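Local coordinates for protein transcriptional regulator (Pyrococcus horikoshii, PDB 1UDD) that is a TenA homologue of the TENA/THI-4/PQQC family, an all-helical protein assembled from four chains and named a transcriptional regulator, at residues A[81-84]-A[85-88]; A[48-51]-A[52-56]; A[143-146]-A[147-150]; A[160-163]-A[164-168]. All coordinates share one frame; numbering follows the deposited sequence.

Interaction 1. Residues A[81-84]-A[85-88]; sequences TVEV and ENYV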
loop_
_atom_site.group_PDB
_atom_site.type_symbol
_atom_site.label_atom_id
_atom_site.label_comp_id
_atom_site.label_asym_id
_atom_site.label_seq_id
_atom_site.Cartn_x
_atom_site.Cartn_y
_atom_site.Cartn_z
ATOM N N THR A 81 -13.056 -18.451 -3.951
ATOM C CA THR A 81 -14.013 -19.034 -4.877
ATOM C C THR A 81 -14.170 -20.516 -4.560
ATOM O O THR A 81 -15.108 -20.917 -3.874
ATOM C CB THR A 81 -13.568 -18.845 -6.344
ATOM O OG1 THR A 81 -12.335 -19.535 -6.579
ATOM C CG2 THR A 81 -13.372 -17.377 -6.640
ATOM N N VAL A 82 -13.241 -21.324 -5.047
ATOM C CA VAL A 82 -13.261 -22.758 -4.800
ATOM C C VAL A 82 -13.371 -23.029 -3.301
ATOM O O VAL A 82 -14.202 -23.825 -2.872
ATOM C CB VAL A 82 -11.967 -23.422 -5.309
ATOM C CG1 VAL A 82 -12.030 -24.917 -5.082
ATOM C CG2 VAL A 82 -11.749 -23.099 -6.781
ATOM N N GLU A 83 -12.532 -22.361 -2.509
ATOM C CA GLU A 83 -12.513 -22.559 -1.064
ATOM C C GLU A 83 -13.729 -22.017 -0.320
ATOM O O GLU A 83 -14.106 -22.549 0.725
ATOM C CB GLU A 83 -11.233 -21.970 -0.456
ATOM C CG GLU A 83 -9.975 -22.690 -0.886
ATOM C CD GLU A 83 -10.092 -24.192 -0.724
ATOM O OE1 GLU A 83 -10.356 -24.650 0.403
ATOM O OE2 GLU A 83 -9.923 -24.916 -1.721
ATOM N N VAL A 84 -14.327 -20.944 -0.823
ATOM C CA VAL A 84 -15.523 -20.425 -0.181
ATOM C C VAL A 84 -16.623 -21.469 -0.420
ATOM O O VAL A 84 -17.461 -21.717 0.454
ATOM C CB VAL A 84 -15.940 -19.067 -0.774
ATOM C CG1 VAL A 84 -17.400 -18.791 -0.456
ATOM C CG2 VAL A 84 -15.063 -17.963 -0.197
ATOM N N GLU A 85 -16.599 -22.097 -1.594
ATOM C CA GLU A 85 -17.583 -23.130 -1.920
ATOM C C GLU A 85 -17.442 -24.329 -0.990
ATOM O O GLU A 85 -18.447 -24.860 -0.497
ATOM C CB GLU A 85 -17.440 -23.579 -3.377
ATOM C CG GLU A 85 -18.048 -22.587 -4.365
ATOM C CD GLU A 85 -17.791 -22.955 -5.820
ATOM O OE1 GLU A 85 -18.184 -24.071 -6.230
ATOM O OE2 GLU A 85 -17.201 -22.125 -6.550
ATOM N N ASN A 86 -16.199 -24.758 -0.758
ATOM C CA ASN A 86 -15.926 -25.871 0.142
ATOM C C ASN A 86 -16.310 -25.480 1.560
ATOM O O ASN A 86 -16.904 -26.266 2.291
ATOM C CB ASN A 86 -14.446 -26.232 0.126
ATOM C CG ASN A 86 -13.996 -26.789 -1.201
ATOM O OD1 ASN A 86 -14.653 -27.654 -1.775
ATOM N ND2 ASN A 86 -12.863 -26.308 -1.691
ATOM N N TYR A 87 -15.960 -24.253 1.943
ATOM C CA TYR A 87 -16.258 -23.740 3.271
ATOM C C TYR A 87 -17.766 -23.732 3.488
ATOM O O TYR A 87 -18.238 -24.052 4.582
ATOM C CB TYR A 87 -15.689 -22.331 3.417
ATOM C CG TYR A 87 -15.948 -21.651 4.739
ATOM C CD1 TYR A 87 -15.447 -22.167 5.930
ATOM C CD2 TYR A 87 -16.659 -20.450 4.790
ATOM C CE1 TYR A 87 -15.647 -21.500 7.142
ATOM C CE2 TYR A 87 -16.865 -19.771 5.995
ATOM C CZ TYR A 87 -16.362 -20.300 7.164
ATOM O OH TYR A 87 -16.599 -19.634 8.349
ATOM N N VAL A 88 -18.518 -23.371 2.449
ATOM C CA VAL A 88 -19.974 -23.347 2.550
ATOM C C VAL A 88 -20.507 -24.763 2.770
ATOM O O VAL A 88 -21.411 -24.968 3.586
ATOM C CB VAL A 88 -20.623 -22.736 1.280
ATOM C CG1 VAL A 88 -22.125 -23.050 1.237
ATOM C CG2 VAL A 88 -20.418 -21.230 1.284
#
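E83 and N86 meet on the outer side of helix 82-93, while V84 and V88 meet on another side of its first turns. Backbone hydrogen bonds come first: the amides of E85, N86, Y87 and V88 donate in turn to the carbonyls of T81, V82, E83 and V84, the i to i+4 ladder that starts an alpha helix. T81 stands at the N-cap position, yet its OG1 turns back to bond the carbonyl of R77. Among polar side chains, N86 ND2 gives E83 OE2 a weak, bent bond of 3.3 Å (N-H...O 124°), the carboxylate and amide planes standing 50° apart. E83 reaches it by folding at chi2 (-49°), which brings its end back toward the next turn. V82 CG1 runs alongside N86, 3.8 Å from ND2. The apolar contact is looser, V84 CG1 to V88 CG2 at 4.3 Å. Y87 points from the same turn into the protein, against L50 on helix 36-63, its OH bonded to V43 O. The chemistry is thus two-sided: main-chain bonds carry the turn, the polar pair at the surface adds a weak link, and V84 and Y87 supply the apolar side that packs inward, V84 also touching Y66 of the second subunit.

Interaction 2. Residues A[48-51]-A[52-56]; sequences NYLV and GLTRA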
loop_
_atom_site.group_PDB
_atom_site.type_symbol
_atom_site.label_atom_id
_atom_site.label_comp_id
_atom_site.label_asym_id
_atom_site.label_seq_id
_atom_site.Cartn_x
_atom_site.Cartn_y
_atom_site.Cartn_z
ATOM N N ASN A 48 -13.126 -14.954 8.450
ATOM C CA ASN A 48 -12.213 -13.833 8.523
ATOM C C ASN A 48 -10.796 -14.238 8.121
ATOM O O ASN A 48 -10.034 -13.422 7.597
ATOM C CB ASN A 48 -12.194 -13.268 9.934
ATOM C CG ASN A 48 -11.556 -11.911 9.988
ATOM O OD1 ASN A 48 -12.039 -10.975 9.352
ATOM N ND2 ASN A 48 -10.460 -11.789 10.737
ATOM N N TYR A 49 -10.451 -15.494 8.384
ATOM C CA TYR A 49 -9.140 -16.035 8.058
ATOM C C TYR A 49 -9.067 -16.194 6.537
ATOM O O TYR A 49 -8.072 -15.834 5.904
ATOM C CB TYR A 49 -8.969 -17.391 8.764
ATOM C CG TYR A 49 -7.552 -17.949 8.811
ATOM C CD1 TYR A 49 -7.087 -18.606 9.957
ATOM C CD2 TYR A 49 -6.701 -17.875 7.707
ATOM C CE1 TYR A 49 -5.814 -19.181 10.002
ATOM C CE2 TYR A 49 -5.423 -18.449 7.742
ATOM C CZ TYR A 49 -4.992 -19.099 8.892
ATOM O OH TYR A 49 -3.753 -19.696 8.923
ATOM N N LEU A 50 -10.143 -16.725 5.968
ATOM C CA LEU A 50 -10.265 -16.955 4.535
ATOM C C LEU A 50 -10.119 -15.630 3.783
ATOM O O LEU A 50 -9.371 -15.533 2.800
ATOM C CB LEU A 50 -11.629 -17.592 4.264
ATOM C CG LEU A 50 -12.098 -17.939 2.856
ATOM C CD1 LEU A 50 -13.438 -18.656 2.957
ATOM C CD2 LEU A 50 -12.228 -16.687 2.007
ATOM N N VAL A 51 -10.844 -14.614 4.247
ATOM C CA VAL A 51 -10.785 -13.298 3.637
ATOM C C VAL A 51 -9.387 -12.681 3.849
ATOM O O VAL A 51 -8.773 -12.181 2.910
ATOM C CB VAL A 51 -11.885 -12.351 4.235
ATOM C CG1 VAL A 51 -11.724 -10.933 3.690
ATOM C CG2 VAL A 51 -13.274 -12.876 3.882
ATOM N N GLY A 52 -8.882 -12.742 5.077
ATOM C CA GLY A 52 -7.576 -12.168 5.379
ATOM C C GLY A 52 -6.427 -12.770 4.584
ATOM O O GLY A 52 -5.510 -12.057 4.151
ATOM N N LEU A 53 -6.454 -14.085 4.408
ATOM C CA LEU A 53 -5.413 -14.766 3.643
ATOM C C LEU A 53 -5.485 -14.231 2.214
ATOM O O LEU A 53 -4.469 -14.003 1.562
ATOM C CB LEU A 53 -5.661 -16.270 3.655
ATOM C CG LEU A 53 -4.502 -17.223 3.356
ATOM C CD1 LEU A 53 -3.424 -17.051 4.420
ATOM C CD2 LEU A 53 -5.013 -18.678 3.347
ATOM N N THR A 54 -6.706 -14.033 1.733
ATOM C CA THR A 54 -6.924 -13.515 0.384
ATOM C C THR A 54 -6.377 -12.094 0.215
ATOM O O THR A 54 -5.713 -11.802 -0.777
ATOM C CB THR A 54 -8.420 -13.537 0.041
ATOM O OG1 THR A 54 -8.881 -14.891 0.092
ATOM C CG2 THR A 54 -8.670 -12.989 -1.343
ATOM N N ARG A 55 -6.649 -11.214 1.180
ATOM C CA ARG A 55 -6.164 -9.838 1.101
ATOM C C ARG A 55 -4.657 -9.787 1.047
ATOM O O ARG A 55 -4.086 -9.033 0.256
ATOM C CB ARG A 55 -6.600 -8.996 2.313
ATOM C CG ARG A 55 -8.042 -8.558 2.304
ATOM C CD ARG A 55 -8.389 -7.648 3.506
ATOM N NE ARG A 55 -9.826 -7.706 3.721
ATOM C CZ ARG A 55 -10.708 -7.139 2.914
ATOM N NH1 ARG A 55 -10.282 -6.452 1.864
ATOM N NH2 ARG A 55 -12.008 -7.326 3.112
ATOM N N ALA A 56 -4.003 -10.572 1.900
ATOM C CA ALA A 56 -2.545 -10.549 1.931
ATOM C C ALA A 56 -1.971 -11.089 0.617
ATOM O O ALA A 56 -1.001 -10.536 0.086
ATOM C CB ALA A 56 -2.017 -11.347 3.145
#
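N48 to A56 form an unbroken run of alpha helix in the middle of helix 36-63, with G52, L53, T54 and R55 each donating its amide to the carbonyl four residues back. These bonds measure 2.8 to 3.2 Å between backbone N and O; the longest belongs to T54. Its acceptor, L50 O, is gripped twice, because T54 OG1 also donates to L50 O at 2.8 Å. The two donors arrive from opposite faces of the carbonyl plane. A chi1 of -61° sets the T54 hydroxyl beside its own backbone N, and from there it bends back to the preceding turn, satisfying a buried hydroxyl within the helix. On another side, L53 CD1 comes to the edge of the Y49 ring, 4.1 Å from CE2. V51 and R55 run alongside each other: V51 CG1 lies 3.7 Å from both NE and NH2 of R55, approaching the guanidinium obliquely. The arginine extends from CG to NE past this methyl, and its NH1 bonds the carbonyls of A64 and S62 of the second subunit. Y49 OH is held by E204. Around this central helix, Y49 and L53 pack on helices 108-123 and 126-146, T54 meets E79 of helix 68-79, and the V51 and R55 side faces the second subunit, where V51 touches M69.

Interaction 3. Residues A[143-146]-A[147-150]; sequences IAEY and HKDK
The Y146 ring presents its edge to the face of the H147 imidazole in a T-shaped pair, centroids 4.7 Å apart and planes at 69°. Y146 CD2 sits 3.3 Å above the imidazole plane, over its centre. I143 comes to the same imidazole at its rim, in the ring plane, with CG2 3.9 Å from H147 CD2. On the far side of the turn E145 and K148 lie side by side and form a long salt bridge, OE1 to NZ 3.5 Å. The lysine is extended beyond CG, whereas E145 bends at chi2 (61°) to bring its carboxylate alongside. Behind these side chains, helix 126-146 ends as H147 leaves helical geometry. H147 N still bonds I143 O at 2.9 Å and, weakly, A144 O; K148 N reaches E145 O at 3.3 Å from well above the carbonyl plane. H147 then serves as the N-cap residue of helix 148-151. Farther out, F21 O takes a hydrogen bond from H147 NE2, F21 stacks on Y146, and Y30 meets the imidazole. K150 NZ lies in the imidazole plane and makes a weak bond to ND1. With NE2 donating to a carbonyl and ND1 facing a lysine, the buried histidine is probably neutral, its proton on NE2.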
loop_
_atom_site.group_PDB
_atom_site.type_symbol
_atom_site.label_atom_id
_atom_site.label_comp_id
_atom_site.label_asym_id
_atom_site.label_seq_id
_atom_site.Cartn_x
_atom_site.Cartn_y
_atom_site.Cartn_z
ATOM N N ILE A 143 0.623 -30.610 10.856
ATOM C CA ILE A 143 -0.277 -31.060 11.903
ATOM C C ILE A 143 -0.978 -32.342 11.446
ATOM O O ILE A 143 -1.034 -33.314 12.190
ATOM C CB ILE A 143 -1.345 -29.988 12.224
ATOM C CG1 ILE A 143 -0.699 -28.764 12.888
ATOM C CG2 ILE A 143 -2.396 -30.579 13.138
ATOM C CD1 ILE A 143 -1.685 -27.584 13.106
ATOM N N ALA A 144 -1.506 -32.341 10.223
ATOM C CA ALA A 144 -2.198 -33.513 9.688
ATOM C C ALA A 144 -1.226 -34.681 9.609
ATOM O O ALA A 144 -1.548 -35.794 10.031
ATOM C CB ALA A 144 -2.775 -33.214 8.310
ATOM N N GLU A 145 -0.034 -34.427 9.074
ATOM C CA GLU A 145 0.980 -35.474 8.972
ATOM C C GLU A 145 1.237 -36.032 10.371
ATOM O O GLU A 145 1.275 -37.241 10.566
ATOM C CB GLU A 145 2.271 -34.893 8.377
ATOM C CG GLU A 145 3.457 -35.853 8.282
ATOM C CD GLU A 145 3.183 -37.058 7.401
ATOM O OE1 GLU A 145 2.443 -36.904 6.407
ATOM O OE2 GLU A 145 3.720 -38.154 7.692
ATOM N N TYR A 146 1.367 -35.132 11.339
ATOM C CA TYR A 146 1.629 -35.487 12.732
ATOM C C TYR A 146 0.543 -36.364 13.370
ATOM O O TYR A 146 0.847 -37.248 14.166
ATOM C CB TYR A 146 1.773 -34.212 13.570
ATOM C CG TYR A 146 2.272 -34.428 14.985
ATOM C CD1 TYR A 146 3.632 -34.322 15.293
ATOM C CD2 TYR A 146 1.384 -34.717 16.021
ATOM C CE1 TYR A 146 4.097 -34.492 16.594
ATOM C CE2 TYR A 146 1.834 -34.891 17.330
ATOM C CZ TYR A 146 3.193 -34.772 17.608
ATOM O OH TYR A 146 3.638 -34.900 18.903
ATOM N N HIS A 147 -0.718 -36.092 13.041
ATOM C CA HIS A 147 -1.842 -36.841 13.603
ATOM C C HIS A 147 -2.512 -37.757 12.578
ATOM O O HIS A 147 -3.660 -38.158 12.743
ATOM C CB HIS A 147 -2.879 -35.868 14.175
ATOM C CG HIS A 147 -2.375 -35.046 15.320
ATOM N ND1 HIS A 147 -2.149 -35.573 16.573
ATOM C CD2 HIS A 147 -2.055 -33.732 15.403
ATOM C CE1 HIS A 147 -1.715 -34.621 17.379
ATOM N NE2 HIS A 147 -1.648 -33.495 16.693
ATOM N N LYS A 148 -1.765 -38.074 11.528
ATOM C CA LYS A 148 -2.191 -38.923 10.421
ATOM C C LYS A 148 -2.955 -40.174 10.876
ATOM O O LYS A 148 -4.061 -40.453 10.410
ATOM C CB LYS A 148 -0.937 -39.335 9.663
ATOM C CG LYS A 148 -1.102 -39.740 8.229
ATOM C CD LYS A 148 0.276 -40.088 7.675
ATOM C CE LYS A 148 0.339 -39.919 6.171
ATOM N NZ LYS A 148 1.699 -40.208 5.647
ATOM N N ASP A 149 -2.344 -40.932 11.777
ATOM C CA ASP A 149 -2.941 -42.160 12.296
ATOM C C ASP A 149 -4.272 -41.916 13.004
ATOM O O ASP A 149 -5.256 -42.605 12.730
ATOM C CB ASP A 149 -1.948 -42.866 13.234
ATOM C CG ASP A 149 -1.341 -41.922 14.273
ATOM O OD1 ASP A 149 -0.869 -40.820 13.903
ATOM O OD2 ASP A 149 -1.325 -42.293 15.467
ATOM N N LYS A 150 -4.298 -40.937 13.907
ATOM C CA LYS A 150 -5.514 -40.598 14.641
ATOM C C LYS A 150 -6.633 -40.224 13.675
ATOM O O LYS A 150 -7.811 -40.505 13.919
ATOM C CB LYS A 150 -5.294 -39.396 15.560
ATOM C CG LYS A 150 -4.306 -39.567 16.690
ATOM C CD LYS A 150 -4.404 -38.347 17.614
ATOM C CE LYS A 150 -3.415 -38.424 18.760
ATOM N NZ LYS A 150 -2.010 -38.440 18.253
#

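Interaction 4. Residues A[160-163]-A[164-168]; sequences REWG and KVYLS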
loop_
_atom_site.group_PDB
_atom_site.type_symbol
_atom_site.label_atom_id
_atom_site.label_comp_id
_atom_site.label_asym_id
_atom_site.label_seq_id
_atom_site.Cartn_x
_atom_site.Cartn_y
_atom_site.Cartn_z
ATOM N N ARG A 160 -13.007 -36.040 9.748
ATOM C CA ARG A 160 -12.171 -36.790 8.817
ATOM C C ARG A 160 -12.082 -36.095 7.475
ATOM O O ARG A 160 -10.999 -35.968 6.911
ATOM C CB ARG A 160 -12.695 -38.211 8.602
ATOM C CG ARG A 160 -12.542 -39.145 9.790
ATOM C CD ARG A 160 -12.573 -40.595 9.324
ATOM N NE ARG A 160 -13.774 -40.902 8.554
ATOM C CZ ARG A 160 -14.967 -41.137 9.088
ATOM N NH1 ARG A 160 -15.128 -41.110 10.404
ATOM N NH2 ARG A 160 -16.002 -41.392 8.302
ATOM N N GLU A 161 -13.221 -35.659 6.952
ATOM C CA GLU A 161 -13.231 -34.980 5.669
ATOM C C GLU A 161 -12.331 -33.753 5.806
ATOM O O GLU A 161 -11.417 -33.540 5.010
ATOM C CB GLU A 161 -14.654 -34.539 5.310
ATOM C CG GLU A 161 -15.716 -35.624 5.458
ATOM C CD GLU A 161 -17.096 -35.160 5.002
ATOM O OE1 GLU A 161 -17.332 -35.103 3.775
ATOM O OE2 GLU A 161 -17.939 -34.842 5.872
ATOM N N TRP A 162 -12.596 -32.963 6.841
ATOM C CA TRP A 162 -11.834 -31.753 7.118
ATOM C C TRP A 162 -10.326 -31.999 7.120
ATOM O O TRP A 162 -9.571 -31.293 6.456
ATOM C CB TRP A 162 -12.250 -31.175 8.475
ATOM C CG TRP A 162 -11.523 -29.920 8.819
ATOM C CD1 TRP A 162 -11.848 -28.650 8.432
ATOM C CD2 TRP A 162 -10.313 -29.816 9.573
ATOM N NE1 TRP A 162 -10.911 -27.759 8.900
ATOM C CE2 TRP A 162 -9.956 -28.449 9.604
ATOM C CE3 TRP A 162 -9.491 -30.748 10.225
ATOM C CZ2 TRP A 162 -8.806 -27.984 10.267
ATOM C CZ3 TRP A 162 -8.347 -30.287 10.884
ATOM C CH2 TRP A 162 -8.019 -28.912 10.897
ATOM N N GLY A 163 -9.898 -33.017 7.857
ATOM C CA GLY A 163 -8.482 -33.312 7.954
ATOM C C GLY A 163 -7.784 -33.823 6.710
ATOM O O GLY A 163 -6.673 -33.385 6.399
ATOM N N LYS A 164 -8.422 -34.743 5.997
ATOM C CA LYS A 164 -7.821 -35.331 4.804
ATOM C C LYS A 164 -7.344 -34.316 3.773
ATOM O O LYS A 164 -6.412 -34.589 3.014
ATOM C CB LYS A 164 -8.798 -36.327 4.163
ATOM C CG LYS A 164 -9.158 -37.484 5.100
ATOM C CD LYS A 164 -9.964 -38.598 4.424
ATOM C CE LYS A 164 -11.346 -38.134 3.965
ATOM N NZ LYS A 164 -11.282 -37.294 2.738
ATOM N N VAL A 165 -7.960 -33.140 3.751
ATOM C CA VAL A 165 -7.563 -32.123 2.787
ATOM C C VAL A 165 -6.067 -31.794 2.886
ATOM O O VAL A 165 -5.379 -31.630 1.872
ATOM C CB VAL A 165 -8.366 -30.822 2.985
ATOM C CG1 VAL A 165 -7.993 -29.822 1.914
ATOM C CG2 VAL A 165 -9.854 -31.111 2.941
ATOM N N TYR A 166 -5.557 -31.730 4.108
ATOM C CA TYR A 166 -4.159 -31.379 4.310
ATOM C C TYR A 166 -3.121 -32.461 4.006
ATOM O O TYR A 166 -1.928 -32.156 3.905
ATOM C CB TYR A 166 -3.990 -30.814 5.723
ATOM C CG TYR A 166 -5.011 -29.730 6.004
ATOM C CD1 TYR A 166 -6.022 -29.927 6.940
ATOM C CD2 TYR A 166 -4.999 -28.534 5.288
ATOM C CE1 TYR A 166 -7.003 -28.967 7.164
ATOM C CE2 TYR A 166 -5.980 -27.559 5.497
ATOM C CZ TYR A 166 -6.981 -27.787 6.441
ATOM O OH TYR A 166 -7.959 -26.848 6.659
ATOM N N LEU A 167 -3.569 -33.704 3.821
ATOM C CA LEU A 167 -2.661 -34.810 3.489
ATOM C C LEU A 167 -2.583 -35.062 1.984
ATOM O O LEU A 167 -1.734 -35.824 1.524
ATOM C CB LEU A 167 -3.110 -36.120 4.149
ATOM C CG LEU A 167 -3.101 -36.285 5.662
ATOM C CD1 LEU A 167 -1.755 -35.845 6.209
ATOM C CD2 LEU A 167 -4.233 -35.486 6.263
ATOM N N SER A 168 -3.479 -34.446 1.219
ATOM C CA SER A 168 -3.498 -34.630 -0.228
ATOM C C SER A 168 -2.195 -34.169 -0.882
ATOM O O SER A 168 -1.503 -33.297 -0.352
ATOM C CB SER A 168 -4.678 -33.873 -0.828
ATOM O OG SER A 168 -4.596 -32.490 -0.535
#
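Y166 leans its ring edge onto the face of the W162 indole, four residues earlier. From CB, 3.8 Å from G163 O, the side chain turns back along the chain: chi1 of -50° sets CG beside the backbone N, and CG still lies near the same carbonyl. CD1 lies near two carbonyl oxygens, 3.6 Å from G163 O and a little farther from W162 O. CE1 makes the closest ring approach, 3.7 Å from W162 CZ2, above the indole face and offset toward its rim. The OH at the tip lies 3.8 Å from W162 NE1. The two rings thus form an edge-to-face pair, with 70° between the planes of the indole six-membered ring and the tyrosine. In the backbone the bonding changes. K164 N makes a straight bond to R160 O (169°), but Y166 N turns to G163 O, three residues back, approaching from above the carbonyl plane. L167 CD2 also packs against G163 O. S168 OG donates to V165 O at 2.7 Å, while S168 stands at the N-cap of helix 169-183 and makes a weak bond to Y171 N. Y140 and Y171 meet the Y166 ring edge-to-face, and F39 meets W162 in the same manner. Mixed i to i+4 and i to i+3 bonding is common where one helix gives way to the next; here 165-167, with helical backbone angles but without the regular bonds, lead to the N-cap serine of helix 169-183 in this all-helical fold.

The four contacts form two touching pairs in the all-helical subunit. Interactions 1 and 2, centres 13 Å apart, join where L50 CD1 of helix 36-63 lies 3.6 Å from V84 CG2, and both border the second subunit. Interactions 3 and 4, centres 10 Å apart, meet where A144 CB lies 3.4 Å from L167 CD2; neither is touched by another chain. Thus the end of helix 126-146 packs against the junction that follows helix 157-164. Between the pairs, interactions 1 and 4 come within about 6 Å at their nearest atoms without touching, whereas interactions 2 and 3 lie on opposite sides of the chain's centre, their centres 25 Å apart.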